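Local coordinates for protein putative phosphomethylpyrimidine kinase (Bacteroides thetaiotaomicron, PDB 3MBH) that probably phosphorylates pyridoxal with ATP, as a ribokinase-like vitamin B6 kinase, and is seen here with pyridoxal bound, at residues Lys6-Ala11 and Gln77-Tyr82; Ile256-Gly261 and Gly269-Lys274. One frame throughout, in Å; residues are numbered along the deposited sequence. Where two conformers were deposited one is given.

Contact 1 (Lys6-Ala11 and Gln77-Tyr82); sequences KVKKIA and QFDAIY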
ATOM      1  N   LYS A   6      -0.566  -1.163  23.673  1.00 36.44           N
ATOM      2  CA  LYS A   6      -1.769  -0.329  23.440  1.00 33.92           C
ATOM      3  C   LYS A   6      -1.567   0.830  22.439  1.00 30.72           C
ATOM      4  O   LYS A   6      -0.428   1.256  22.187  1.00 30.56           O
ATOM      5  CB  LYS A   6      -2.241   0.221  24.796  1.00 33.47           C
ATOM      6  CG  LYS A   6      -2.876  -0.878  25.679  1.00 37.13           C
ATOM      7  CD  LYS A   6      -2.755  -0.677  27.227  1.00 37.49           C
ATOM      8  CE  LYS A   6      -3.788   0.319  27.782  1.00 38.09           C
ATOM      9  N   VAL A   7      -2.672   1.367  21.925  1.00 26.99           N
ATOM     10  CA  VAL A   7      -2.653   2.664  21.229  1.00 24.82           C
ATOM     11  C   VAL A   7      -2.282   3.774  22.220  1.00 23.22           C
ATOM     12  O   VAL A   7      -3.016   4.012  23.157  1.00 23.85           O
ATOM     13  CB  VAL A   7      -4.046   3.033  20.644  1.00 24.72           C
ATOM     14  CG1 VAL A   7      -4.034   4.490  20.077  1.00 21.81           C
ATOM     15  CG2 VAL A   7      -4.461   2.023  19.565  1.00 22.69           C
ATOM     16  N   LYS A   8      -1.171   4.471  21.984  0.70 22.24           N
ATOM     17  CA  LYS A   8      -0.725   5.534  22.900  0.70 21.04           C
ATOM     18  C   LYS A   8      -1.605   6.789  22.762  0.70 20.82           C
ATOM     19  O   LYS A   8      -2.195   7.032  21.705  0.70 20.53           O
ATOM     20  CB  LYS A   8       0.766   5.861  22.672  0.70 21.35           C
ATOM     21  CG  LYS A   8       1.725   4.613  22.664  0.70 21.37           C
ATOM     22  CD  LYS A   8       1.374   3.610  23.738  0.70 22.72           C
ATOM     23  CE  LYS A   8       2.369   2.389  23.835  0.70 24.75           C
ATOM     24  NZ  LYS A   8       2.109   1.258  22.850  0.70 23.97           N
ATOM     25  N   LYS A   9      -1.709   7.555  23.850  1.00 20.02           N
ATOM     26  CA  LYS A   9      -2.546   8.742  23.912  1.00 19.69           C
ATOM     27  C   LYS A   9      -1.703  10.022  24.068  1.00 18.80           C
ATOM     28  O   LYS A   9      -0.752  10.097  24.880  1.00 17.57           O
ATOM     29  CB  LYS A   9      -3.537   8.679  25.087  1.00 19.65           C
ATOM     30  CG  LYS A   9      -4.426   7.451  25.201  1.00 22.90           C
ATOM     31  CD  LYS A   9      -5.462   7.667  26.339  1.00 24.21           C
ATOM     32  CE  LYS A   9      -5.550   6.528  27.278  1.00 28.14           C
ATOM     33  NZ  LYS A   9      -6.240   5.300  26.733  1.00 32.67           N
ATOM     34  N   ILE A  10      -2.072  11.018  23.297  1.00 17.27           N
ATOM     35  CA  ILE A  10      -1.443  12.330  23.337  1.00 17.26           C
ATOM     36  C   ILE A  10      -2.430  13.386  23.764  1.00 16.43           C
ATOM     37  O   ILE A  10      -3.455  13.567  23.095  1.00 17.62           O
ATOM     38  CB  ILE A  10      -0.888  12.685  21.952  1.00 17.88           C
ATOM     39  CG1 ILE A  10       0.087  11.592  21.498  1.00 20.24           C
ATOM     40  CG2 ILE A  10      -0.223  14.058  21.991  1.00 16.64           C
ATOM     41  CD1 ILE A  10       0.549  11.714  20.041  1.00 20.82           C
ATOM     42  N   ALA A  11      -2.157  14.096  24.849  1.00 15.53           N
ATOM     43  CA  ALA A  11      -3.001  15.221  25.214  1.00 16.01           C
ATOM     44  C   ALA A  11      -2.538  16.419  24.330  1.00 16.46           C
ATOM     45  O   ALA A  11      -1.368  16.804  24.384  1.00 18.12           O
ATOM     46  CB  ALA A  11      -2.880  15.541  26.740  1.00 14.16           C
ATOM     47  N   GLN A  77      -4.196   8.397  31.566  0.80 20.62           N
ATOM     48  CA  GLN A  77      -2.759   8.533  31.475  0.80 22.29           C
ATOM     49  C   GLN A  77      -2.343   8.893  30.048  0.80 21.22           C
ATOM     50  O   GLN A  77      -2.800   8.282  29.087  0.80 20.95           O
ATOM     51  CB  GLN A  77      -2.088   7.238  31.884  0.80 23.29           C
ATOM     52  CG  GLN A  77      -2.372   6.793  33.313  0.80 27.89           C
ATOM     53  CD  GLN A  77      -1.374   7.370  34.289  0.80 32.72           C
ATOM     54  OE1 GLN A  77      -0.889   6.661  35.175  0.80 37.12           O
ATOM     55  NE2 GLN A  77      -1.024   8.647  34.105  0.80 34.27           N
ATOM     56  N   PHE A  78      -1.465   9.881  29.922  1.00 19.76           N
ATOM     57  CA  PHE A  78      -0.971  10.271  28.611  1.00 19.52           C
ATOM     58  C   PHE A  78       0.449   9.838  28.368  1.00 19.04           C
ATOM     59  O   PHE A  78       1.286   9.953  29.235  1.00 20.22           O
ATOM     60  CB  PHE A  78      -1.118  11.776  28.403  1.00 19.05           C
ATOM     61  CG  PHE A  78      -2.546  12.250  28.506  1.00 19.55           C
ATOM     62  CD1 PHE A  78      -3.464  11.890  27.546  1.00 19.84           C
ATOM     63  CD2 PHE A  78      -2.966  13.004  29.575  1.00 19.05           C
ATOM     64  CE1 PHE A  78      -4.775  12.298  27.663  1.00 22.17           C
ATOM     65  CE2 PHE A  78      -4.278  13.455  29.678  1.00 17.76           C
ATOM     66  CZ  PHE A  78      -5.177  13.114  28.738  1.00 19.46           C
ATOM     67  N   ASP A  79       0.719   9.363  27.172  1.00 18.69           N
ATOM     68  CA  ASP A  79       2.077   8.995  26.756  1.00 18.99           C
ATOM     69  C   ASP A  79       2.821  10.222  26.291  1.00 18.70           C
ATOM     70  O   ASP A  79       4.054  10.262  26.311  1.00 19.03           O
ATOM     71  CB  ASP A  79       1.977   7.951  25.678  1.00 18.94           C
ATOM     72  CG  ASP A  79       1.201   6.728  26.166  1.00 21.18           C
ATOM     73  OD1 ASP A  79       1.794   6.019  26.976  1.00 19.80           O
ATOM     74  OD2 ASP A  79      -0.005   6.535  25.824  1.00 20.51           O
ATOM     75  N   ALA A  80       2.068  11.250  25.902  1.00 17.19           N
ATOM     76  CA  ALA A  80       2.683  12.489  25.525  1.00 16.41           C
ATOM     77  C   ALA A  80       1.749  13.639  25.745  1.00 16.09           C
ATOM     78  O   ALA A  80       0.561  13.438  25.805  1.00 17.05           O
ATOM     79  CB  ALA A  80       3.133  12.446  24.090  1.00 15.98           C
ATOM     80  N   ILE A  81       2.317  14.835  25.894  1.00 16.27           N
ATOM     81  CA  ILE A  81       1.573  16.091  26.000  1.00 16.42           C
ATOM     82  C   ILE A  81       2.229  17.061  25.017  1.00 17.24           C
ATOM     83  O   ILE A  81       3.455  17.254  25.026  1.00 16.29           O
ATOM     84  CB  ILE A  81       1.603  16.728  27.414  1.00 16.89           C
ATOM     85  CG1 ILE A  81       1.036  15.745  28.436  1.00 17.49           C
ATOM     86  CG2 ILE A  81       0.845  18.118  27.407  1.00 13.38           C
ATOM     87  CD1 ILE A  81       1.119  16.153  29.883  1.00 18.10           C
ATOM     88  N   TYR A  82       1.379  17.638  24.151  1.00 17.53           N
ATOM     89  CA  TYR A  82       1.853  18.445  23.041  1.00 16.18           C
ATOM     90  C   TYR A  82       1.051  19.714  23.046  1.00 15.96           C
ATOM     91  O   TYR A  82      -0.165  19.705  22.789  1.00 15.68           O
ATOM     92  CB  TYR A  82       1.697  17.633  21.735  1.00 15.75           C
ATOM     93  CG  TYR A  82       1.765  18.372  20.419  1.00 15.19           C
ATOM     94  CD1 TYR A  82       2.420  19.594  20.295  1.00 14.59           C
ATOM     95  CD2 TYR A  82       1.228  17.810  19.263  1.00 13.42           C
ATOM     96  CE1 TYR A  82       2.428  20.272  19.107  1.00 15.28           C
ATOM     97  CE2 TYR A  82       1.259  18.480  18.058  1.00 14.33           C
ATOM     98  CZ  TYR A  82       1.878  19.682  17.965  1.00 13.07           C
ATOM     99  OH  TYR A  82       1.919  20.387  16.779  1.00 14.19           O
TER
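K9-A11 and A80-Y82 run side by side as parallel strands, their axes 4.6 Å apart at closest and 34° from parallel, with I10 paired to A80 and A11 to I81. A11 N gives its hydrogen to A80 O at 3.0 Å, and Y82 N closes on A11 O with an N-H...O angle of 165°. One bond earlier, K9 O is gripped twice, by the N-H groups of D79 and A80, both in the plane of its carbonyl. D79, just ahead of strand 80-83, extends the pairing with its side chain: OD2 takes the N-H of K9, 2.8 Å from K9 N, through its anti lone pair, and K8 CB lies against the same oxygen. Both strands belong to the parallel part of the central sheet of a ribokinase-like fold; strand 37-40 flanks 9-17 and strand 108-111 flanks 80-83. On the side of A11 and I81, the ring of F78 turns one face to the methyl of A11, whose CB stands 3.6 Å from the ring centroid and almost on its normal in a CH-pi contact, while K9 CB comes up at the ring edge. CG of F78 sits anti to its carbonyl carbon (chi1 -59°), which swings the ring across to A11, where F98 of helix 91-102 also packs. With an alanine here the ring is gone, which is likely to leave the A11 methyl without its aromatic face and K9 CB without the edge it lies against. On the other face, I10 meets A80 CB through CG1 and, 4.1 Å away, Y82 CB through CG2; M236 of helix 223-236 covers I10 and A80.

Contact 2 (Ile256-Gly261 and Gly269-Lys274); sequences IRATFG and GILLEK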
ATOM      1  N   ILE A 256       2.895  21.416   0.311  1.00 16.70           N
ATOM      2  CA  ILE A 256       3.034  22.707  -0.393  1.00 14.39           C
ATOM      3  C   ILE A 256       2.947  22.502  -1.918  1.00 15.00           C
ATOM      4  O   ILE A 256       2.173  23.201  -2.592  1.00 15.37           O
ATOM      5  CB  ILE A 256       4.308  23.447   0.051  1.00 15.61           C
ATOM      6  CG1 ILE A 256       4.127  23.949   1.507  1.00 14.90           C
ATOM      7  CG2 ILE A 256       4.665  24.668  -0.926  1.00 12.67           C
ATOM      8  CD1 ILE A 256       5.444  24.439   2.193  1.00 17.74           C
ATOM      9  N   ARG A 257       3.738  21.547  -2.424  0.50 13.81           N
ATOM     10  CA  ARG A 257       3.755  21.113  -3.840  0.50 13.93           C
ATOM     11  C   ARG A 257       2.372  20.749  -4.410  0.50 13.82           C
ATOM     12  O   ARG A 257       2.149  20.827  -5.611  0.50 12.62           O
ATOM     13  CB  ARG A 257       4.657  19.878  -3.988  0.50 13.81           C
ATOM     14  CG  ARG A 257       6.108  20.160  -4.351  0.50 15.02           C
ATOM     15  CD  ARG A 257       7.065  19.084  -3.855  0.50 14.21           C
ATOM     16  NE  ARG A 257       7.238  17.967  -4.786  0.50 14.58           N
ATOM     17  CZ  ARG A 257       8.184  17.891  -5.707  0.50 13.07           C
ATOM     18  NH1 ARG A 257       8.269  16.833  -6.477  0.50 16.45           N
ATOM     19  NH2 ARG A 257       9.043  18.872  -5.874  0.50 14.65           N
ATOM     20  N   ALA A 258       1.478  20.290  -3.530  1.00 14.12           N
ATOM     21  CA  ALA A 258       0.115  19.900  -3.897  1.00 14.73           C
ATOM     22  C   ALA A 258      -0.743  21.144  -4.183  1.00 15.48           C
ATOM     23  O   ALA A 258      -1.733  21.037  -4.880  1.00 15.71           O
ATOM     24  CB  ALA A 258      -0.521  18.978  -2.785  1.00 11.99           C
ATOM     25  N   THR A 259      -0.367  22.324  -3.682  1.00 15.42           N
ATOM     26  CA  THR A 259      -1.118  23.571  -3.963  1.00 16.10           C
ATOM     27  C   THR A 259      -0.714  24.265  -5.250  1.00 15.84           C
ATOM     28  O   THR A 259      -1.292  25.303  -5.604  1.00 17.92           O
ATOM     29  CB  THR A 259      -0.937  24.630  -2.830  1.00 16.52           C
ATOM     30  OG1 THR A 259       0.369  25.207  -2.889  1.00 16.45           O
ATOM     31  CG2 THR A 259      -1.242  24.053  -1.482  1.00 17.64           C
ATOM     32  N   PHE A 260       0.272  23.742  -5.966  1.00 14.46           N
ATOM     33  CA  PHE A 260       0.810  24.460  -7.095  1.00 14.10           C
ATOM     34  C   PHE A 260       0.010  24.249  -8.406  1.00 15.34           C
ATOM     35  O   PHE A 260      -0.510  23.174  -8.715  1.00 16.01           O
ATOM     36  CB  PHE A 260       2.257  24.091  -7.424  1.00 12.69           C
ATOM     37  CG  PHE A 260       3.284  24.393  -6.363  1.00 13.03           C
ATOM     38  CD1 PHE A 260       3.055  25.269  -5.288  1.00 12.35           C
ATOM     39  CD2 PHE A 260       4.564  23.866  -6.540  1.00 13.10           C
ATOM     40  CE1 PHE A 260       4.025  25.525  -4.401  1.00 16.33           C
ATOM     41  CE2 PHE A 260       5.552  24.122  -5.682  1.00 13.86           C
ATOM     42  CZ  PHE A 260       5.317  24.941  -4.595  1.00 13.81           C
ATOM     43  N   GLY A 261      -0.006  25.276  -9.225  1.00 15.27           N
ATOM     44  CA  GLY A 261      -0.547  25.107 -10.573  1.00 16.98           C
ATOM     45  C   GLY A 261      -2.011  25.491 -10.703  1.00 17.93           C
ATOM     46  O   GLY A 261      -2.640  25.243 -11.708  1.00 15.40           O
ATOM     47  N   GLY A 269      -3.689  26.924   4.034  1.00 18.48           N
ATOM     48  CA  GLY A 269      -2.695  25.976   4.480  1.00 18.57           C
ATOM     49  C   GLY A 269      -2.206  25.013   3.422  1.00 18.86           C
ATOM     50  O   GLY A 269      -2.636  25.052   2.248  1.00 17.66           O
ATOM     51  N   ILE A 270      -1.321  24.136   3.847  1.00 18.76           N
ATOM     52  CA  ILE A 270      -0.941  22.976   3.019  1.00 19.64           C
ATOM     53  C   ILE A 270      -2.124  22.091   2.689  1.00 18.73           C
ATOM     54  O   ILE A 270      -3.147  22.128   3.404  1.00 18.52           O
ATOM     55  CB  ILE A 270       0.232  22.186   3.642  1.00 20.11           C
ATOM     56  CG1 ILE A 270      -0.187  21.447   4.916  1.00 21.57           C
ATOM     57  CG2 ILE A 270       1.352  23.168   3.900  1.00 20.54           C
ATOM     58  CD1 ILE A 270       0.716  20.278   5.327  1.00 21.52           C
ATOM     59  N   LEU A 271      -2.064  21.375   1.566  1.00 17.88           N
ATOM     60  CA  LEU A 271      -3.162  20.473   1.239  1.00 19.12           C
ATOM     61  C   LEU A 271      -3.015  19.134   1.967  1.00 18.17           C
ATOM     62  O   LEU A 271      -2.706  18.094   1.358  1.00 17.23           O
ATOM     63  CB  LEU A 271      -3.329  20.263  -0.241  1.00 18.85           C
ATOM     64  CG  LEU A 271      -4.169  21.249  -1.005  1.00 21.84           C
ATOM     65  CD1 LEU A 271      -4.300  20.712  -2.424  1.00 19.17           C
ATOM     66  CD2 LEU A 271      -5.544  21.530  -0.382  1.00 19.15           C
ATOM     67  N   LEU A 272      -3.242  19.217   3.271  1.00 18.41           N
ATOM     68  CA  LEU A 272      -3.047  18.139   4.200  1.00 19.63           C
ATOM     69  C   LEU A 272      -3.715  16.834   3.743  1.00 20.60           C
ATOM     70  O   LEU A 272      -3.062  15.784   3.646  1.00 20.35           O
ATOM     71  CB  LEU A 272      -3.562  18.584   5.597  1.00 19.66           C
ATOM     72  CG  LEU A 272      -3.282  17.512   6.658  1.00 23.50           C
ATOM     73  CD1 LEU A 272      -1.725  17.189   6.736  1.00 20.93           C
ATOM     74  CD2 LEU A 272      -3.800  17.990   8.002  1.00 25.61           C
ATOM     75  N   GLU A 273      -5.003  16.903   3.407  1.00 21.18           N
ATOM     76  CA  GLU A 273      -5.766  15.677   3.086  1.00 22.26           C
ATOM     77  C   GLU A 273      -5.320  15.032   1.871  1.00 23.27           C
ATOM     78  O   GLU A 273      -5.413  13.805   1.715  1.00 22.94           O
ATOM     79  CB  GLU A 273      -7.282  15.922   3.062  1.00 22.97           C
ATOM     80  CG  GLU A 273      -7.782  16.302   4.438  1.00 23.18           C
ATOM     81  CD  GLU A 273      -7.536  17.694   4.816  1.00 27.69           C
ATOM     82  OE1 GLU A 273      -7.113  18.518   3.932  1.00 24.66           O
ATOM     83  OE2 GLU A 273      -7.764  17.992   6.007  1.00 31.41           O
ATOM     84  N   LYS A 274      -4.684  15.820   1.026  1.00 23.84           N
ATOM     85  CA  LYS A 274      -4.204  15.308  -0.210  1.00 23.78           C
ATOM     86  C   LYS A 274      -2.917  14.527  -0.015  1.00 23.80           C
ATOM     87  O   LYS A 274      -2.623  13.623  -0.806  1.00 24.61           O
ATOM     88  CB  LYS A 274      -4.028  16.497  -1.176  1.00 25.52           C
ATOM     89  CG  LYS A 274      -3.801  16.182  -2.570  1.00 26.81           C
ATOM     90  CD  LYS A 274      -5.030  15.803  -3.347  1.00 27.28           C
ATOM     91  CE  LYS A 274      -4.479  15.272  -4.726  1.00 28.13           C
ATOM     92  NZ  LYS A 274      -5.520  14.804  -5.632  1.00 27.79           N
TER
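L271, the centre of an inverse gamma turn, directs its side chain at A258 and T259. Its CB lies 4.0 Å from A258 CB, its CD1 comes within 3.6 Å of A258 O, and its CG meets the methyl CG2 of T259. No hydrogen bond joins I256-G261 to G269-K274; the two segments, mostly irregular chain, meet through van der Waals contacts, chiefly between apolar side-chain carbons. T259 is turned for this: with chi1 at 74°, OG1 sits between the backbone N and the carbonyl carbon and reaches back to I256 O at 2.7 Å, leaving CG2 for the leucine. I256 O thus takes two bonds, from the hydroxyl and the backbone N-H of T259. Earlier in both segments the side chains of I256 and I270 cross obliquely, CG1 of the first 3.7 Å from CG2 of the second, and I270 passes on to T223 and T226 of helix 223-236. A backbone bond between L271 and G255 ties 269-274 to helix 241-257 just before I256, and V7 of the second subunit packs on L271. With T259 spending its hydroxyl within its own turn and offering a methyl across, the fit between the two segments rests on shape and apolar burial.

Overall arrangement
Both contacts are largely buried, yet neither lies at the middle of the chain: contact 1 is centred about 16 Å from the chain centre and contact 2 about 19 Å. Contact 1 joins two neighbouring strands of the main sheet, far apart in sequence, through a backbone ladder prolonged by a carboxylate, with apolar packing on both faces. Contact 2 closes a short excursion between 256-261 and 269-274 and works through side-chain packing. Within one chain contacts 1 and 2 do not touch, with about 11 Å between their nearest atoms. Helix 223-236 packs on both, and across the interface with the second subunit V7 of one copy packs on L271 of the other.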